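Long-range contact in putative phosphohistidine phosphatase, SixA (Nakamurella multipartita, PDB 4HBZ), which probably removes phosphate groups from phosphohistidine residues of proteins, as a putative SixA-type member of the histidine phosphatase superfamily: residues L102-V115 and T164-A176. Sequence-based numbering, arbitrary orientation. Where two conformers were deposited one is given.
Sequences LAEVAAVPADASTV and TTGAWADLAQAGA
Trp168 lays its indole across residues 105-115, and the one direct hydrogen bond between the segments runs from its NE1 to Ala112 O, 2.8 Å long with an N-H...O angle of 157°. The oxygen lies close to the ring plane, whereas the donor stands 48° out of the carbonyl plane, a bond moderately bent at the proton and tilted at the acceptor. One indole face is packed by two valine methyls in CH-pi contact: Val115 CG2 is 3.8 Å from the centroid of the six-membered ring of Trp168, and Val108 CG2 is 4.0 Å from that of the five-membered ring. With Val105 CG1 anti to the backbone N (chi1 174°), this methyl fits between two residues, 3.6 Å from both Trp168 CE3 and Leu171 CD2. The apolar seam continues through Leu102, whose CD2 meets Leu171 CD2 at 3.7 Å while its other methyl faces Ala172.

Bridging waters hold the Trp168 backbone at both ends: one donates to Leu102 O and Trp168 O, the other donates to Ala110 O and accepts from Trp168 N. Ala112, the last residue of the type I turn Pro109-Ala112, presents the acceptor oxygen; the bond from Ala112 N to Pro109 O closes the turn. Behind this layer, Leu22 of central strand 20-26 touches Trp168 and Leu171, while Leu131 of helix 123-138 touches Leu102 and Leu171. The contact thus packs the connection between antiparallel strands 159-164 and 177-182 against the second half of the beta-alpha-beta crossover, in which helix 98-106 leads into strand 114-119, within the alpha/beta fold of the histidine phosphatase superfamily.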
# COMPACT_ATOMS: atom_id res chain seq x y z
N LEU A 102 4.59 0.45 8.98
CA LEU A 102 4.61 -0.93 9.39
C LEU A 102 4.01 -1.14 10.77
O LEU A 102 3.34 -2.15 10.99
CB LEU A 102 5.99 -1.54 9.27
CG LEU A 102 6.55 -1.64 7.84
CD1 LEU A 102 7.94 -2.22 7.89
CD2 LEU A 102 5.68 -2.50 6.93
N ALA A 103 4.23 -0.22 11.72
CA ALA A 103 3.58 -0.32 13.01
C ALA A 103 2.08 -0.31 12.90
O ALA A 103 1.40 -1.01 13.66
CB ALA A 103 4.06 0.79 13.92
N GLU A 104 1.54 0.49 11.99
CA GLU A 104 0.09 0.52 11.83
C GLU A 104 -0.42 -0.76 11.15
O GLU A 104 -1.45 -1.28 11.56
CB GLU A 104 -0.35 1.71 10.99
CG GLU A 104 -0.14 3.04 11.68
CD GLU A 104 -0.91 3.19 12.98
OE1 GLU A 104 -2.00 2.62 13.14
OE2 GLU A 104 -0.39 3.93 13.84
N VAL A 105 0.30 -1.28 10.13
CA VAL A 105 -0.09 -2.58 9.53
C VAL A 105 -0.03 -3.68 10.59
O VAL A 105 -0.91 -4.54 10.68
CB VAL A 105 0.75 -2.90 8.31
CG1 VAL A 105 0.41 -4.30 7.83
CG2 VAL A 105 0.48 -1.87 7.22
N ALA A 106 0.97 -3.61 11.45
CA ALA A 106 1.09 -4.63 12.50
C ALA A 106 -0.03 -4.69 13.48
O ALA A 106 -0.28 -5.72 14.13
CB ALA A 106 2.37 -4.39 13.27
N ALA A 107 -0.77 -3.60 13.63
CA ALA A 107 -1.85 -3.47 14.56
C ALA A 107 -3.25 -3.90 14.03
O ALA A 107 -4.22 -3.90 14.81
CB ALA A 107 -1.90 -2.03 15.12
N VAL A 108 -3.35 -4.22 12.73
CA VAL A 108 -4.65 -4.60 12.16
C VAL A 108 -5.13 -5.91 12.78
O VAL A 108 -4.35 -6.70 13.37
CB VAL A 108 -4.60 -4.77 10.61
CG1 VAL A 108 -4.14 -3.47 9.99
CG2 VAL A 108 -3.81 -5.96 10.17
N PRO A 109 -6.42 -6.18 12.69
CA PRO A 109 -6.95 -7.48 13.17
C PRO A 109 -6.15 -8.62 12.59
O PRO A 109 -5.91 -8.72 11.40
CB PRO A 109 -8.39 -7.48 12.69
CG PRO A 109 -8.75 -6.01 12.71
CD PRO A 109 -7.51 -5.27 12.28
N ALA A 110 -5.67 -9.50 13.45
CA ALA A 110 -4.71 -10.47 13.06
C ALA A 110 -5.24 -11.41 12.00
O ALA A 110 -4.43 -11.89 11.22
CB ALA A 110 -4.30 -11.29 14.28
N ASP A 111 -6.54 -11.68 11.97
CA ASP A 111 -7.06 -12.65 11.02
C ASP A 111 -7.37 -12.02 9.65
O ASP A 111 -7.84 -12.72 8.76
CB ASP A 111 -8.34 -13.33 11.55
CG ASP A 111 -8.08 -14.23 12.74
OD1 ASP A 111 -6.93 -14.72 12.88
OD2 ASP A 111 -9.03 -14.43 13.55
N ALA A 112 -7.11 -10.73 9.49
CA ALA A 112 -7.23 -10.11 8.14
C ALA A 112 -6.36 -10.85 7.16
O ALA A 112 -5.20 -11.17 7.45
CB ALA A 112 -6.86 -8.64 8.16
N SER A 113 -6.91 -11.16 5.99
CA SER A 113 -6.13 -11.82 4.95
C SER A 113 -5.55 -10.83 3.95
O SER A 113 -4.46 -11.06 3.40
CB SER A 113 -6.96 -12.85 4.21
OG SER A 113 -7.48 -13.80 5.12
N THR A 114 -6.26 -9.73 3.73
CA THR A 114 -5.88 -8.72 2.71
C THR A 114 -5.98 -7.32 3.34
O THR A 114 -7.02 -6.95 3.86
CB THR A 114 -6.80 -8.82 1.48
OG1 THR A 114 -6.84 -10.20 1.07
CG2 THR A 114 -6.35 -7.97 0.33
N VAL A 115 -4.87 -6.63 3.33
CA VAL A 115 -4.74 -5.26 3.87
C VAL A 115 -4.33 -4.28 2.80
O VAL A 115 -3.41 -4.55 2.06
CB VAL A 115 -3.76 -5.21 5.05
CG1 VAL A 115 -3.54 -3.80 5.51
CG2 VAL A 115 -4.22 -6.10 6.19
N THR A 164 3.01 -12.26 2.07
CA THR A 164 3.85 -12.67 3.22
C THR A 164 3.24 -13.89 3.87
O THR A 164 2.01 -14.01 4.02
CB THR A 164 4.06 -11.54 4.23
OG1 THR A 164 5.03 -11.95 5.24
CG2 THR A 164 2.82 -11.11 4.92
N THR A 165 4.10 -14.77 4.37
CA THR A 165 3.62 -15.82 5.23
C THR A 165 3.67 -15.46 6.70
O THR A 165 3.13 -16.24 7.51
CB THR A 165 4.36 -17.14 5.01
OG1 THR A 165 5.76 -16.96 5.26
CG2 THR A 165 4.08 -17.64 3.59
N GLY A 166 4.29 -14.34 7.03
CA GLY A 166 4.32 -13.90 8.42
C GLY A 166 3.00 -13.33 8.86
O GLY A 166 2.17 -12.86 8.05
N ALA A 167 2.74 -13.40 10.16
CA ALA A 167 1.64 -12.65 10.76
C ALA A 167 1.81 -11.17 10.51
O ALA A 167 2.96 -10.66 10.38
CB ALA A 167 1.67 -12.90 12.26
N TRP A 168 0.72 -10.40 10.47
CA TRP A 168 0.86 -8.96 10.32
C TRP A 168 1.80 -8.32 11.34
O TRP A 168 2.56 -7.41 10.98
CB TRP A 168 -0.50 -8.23 10.31
CG TRP A 168 -1.37 -8.59 9.15
CD1 TRP A 168 -2.54 -9.23 9.20
CD2 TRP A 168 -1.05 -8.38 7.75
NE1 TRP A 168 -3.04 -9.38 7.91
CE2 TRP A 168 -2.14 -8.89 7.00
CE3 TRP A 168 0.01 -7.82 7.08
CZ2 TRP A 168 -2.18 -8.78 5.61
CZ3 TRP A 168 -0.02 -7.74 5.68
CH2 TRP A 168 -1.11 -8.23 4.98
N ALA A 169 1.74 -8.76 12.60
CA ALA A 169 2.55 -8.16 13.61
C ALA A 169 4.07 -8.31 13.31
O ALA A 169 4.91 -7.51 13.75
CB ALA A 169 2.20 -8.73 14.96
N ASP A 170 4.39 -9.36 12.53
CA ASP A 170 5.77 -9.74 12.29
C ASP A 170 6.28 -9.22 10.95
O ASP A 170 7.35 -9.58 10.55
CB ASP A 170 5.86 -11.28 12.29
CG ASP A 170 5.63 -11.89 13.69
OD1 ASP A 170 5.74 -11.13 14.66
OD2 ASP A 170 5.46 -13.10 13.78
N LEU A 171 5.50 -8.39 10.26
CA LEU A 171 5.83 -8.00 8.90
C LEU A 171 7.20 -7.40 8.75
O LEU A 171 7.92 -7.70 7.78
CB LEU A 171 4.70 -7.11 8.36
CG LEU A 171 4.76 -6.62 6.96
CD1 LEU A 171 4.72 -7.72 5.93
CD2 LEU A 171 3.63 -5.62 6.75
N ALA A 172 7.63 -6.57 9.67
CA ALA A 172 8.93 -5.96 9.55
C ALA A 172 10.05 -6.99 9.54
O ALA A 172 11.02 -6.83 8.80
CB ALA A 172 9.13 -4.92 10.63
N GLN A 173 9.91 -8.06 10.31
CA GLN A 173 10.93 -9.10 10.37
C GLN A 173 10.78 -10.12 9.23
O GLN A 173 11.78 -10.68 8.77
CB GLN A 173 10.89 -9.84 11.72
CG GLN A 173 11.29 -8.97 12.91
CD GLN A 173 10.33 -7.80 13.18
OE1 GLN A 173 9.06 -7.94 13.13
NE2 GLN A 173 10.93 -6.61 13.41
N ALA A 174 9.52 -10.44 8.86
CA ALA A 174 9.22 -11.49 7.90
C ALA A 174 9.47 -10.98 6.47
O ALA A 174 9.91 -11.75 5.57
CB ALA A 174 7.79 -11.97 8.01
N GLY A 175 9.24 -9.69 6.27
CA GLY A 175 9.28 -9.12 4.91
C GLY A 175 8.08 -9.58 4.10
O GLY A 175 7.15 -10.26 4.62
N ALA A 176 8.10 -9.27 2.81
CA ALA A 176 7.05 -9.77 1.91
C ALA A 176 7.63 -9.80 0.51
O ALA A 176 8.48 -8.99 0.18
CB ALA A 176 5.82 -8.88 1.97
O HOH W 1 3.85 -4.75 10.43
O HOH W 2 -1.62 -11.91 11.65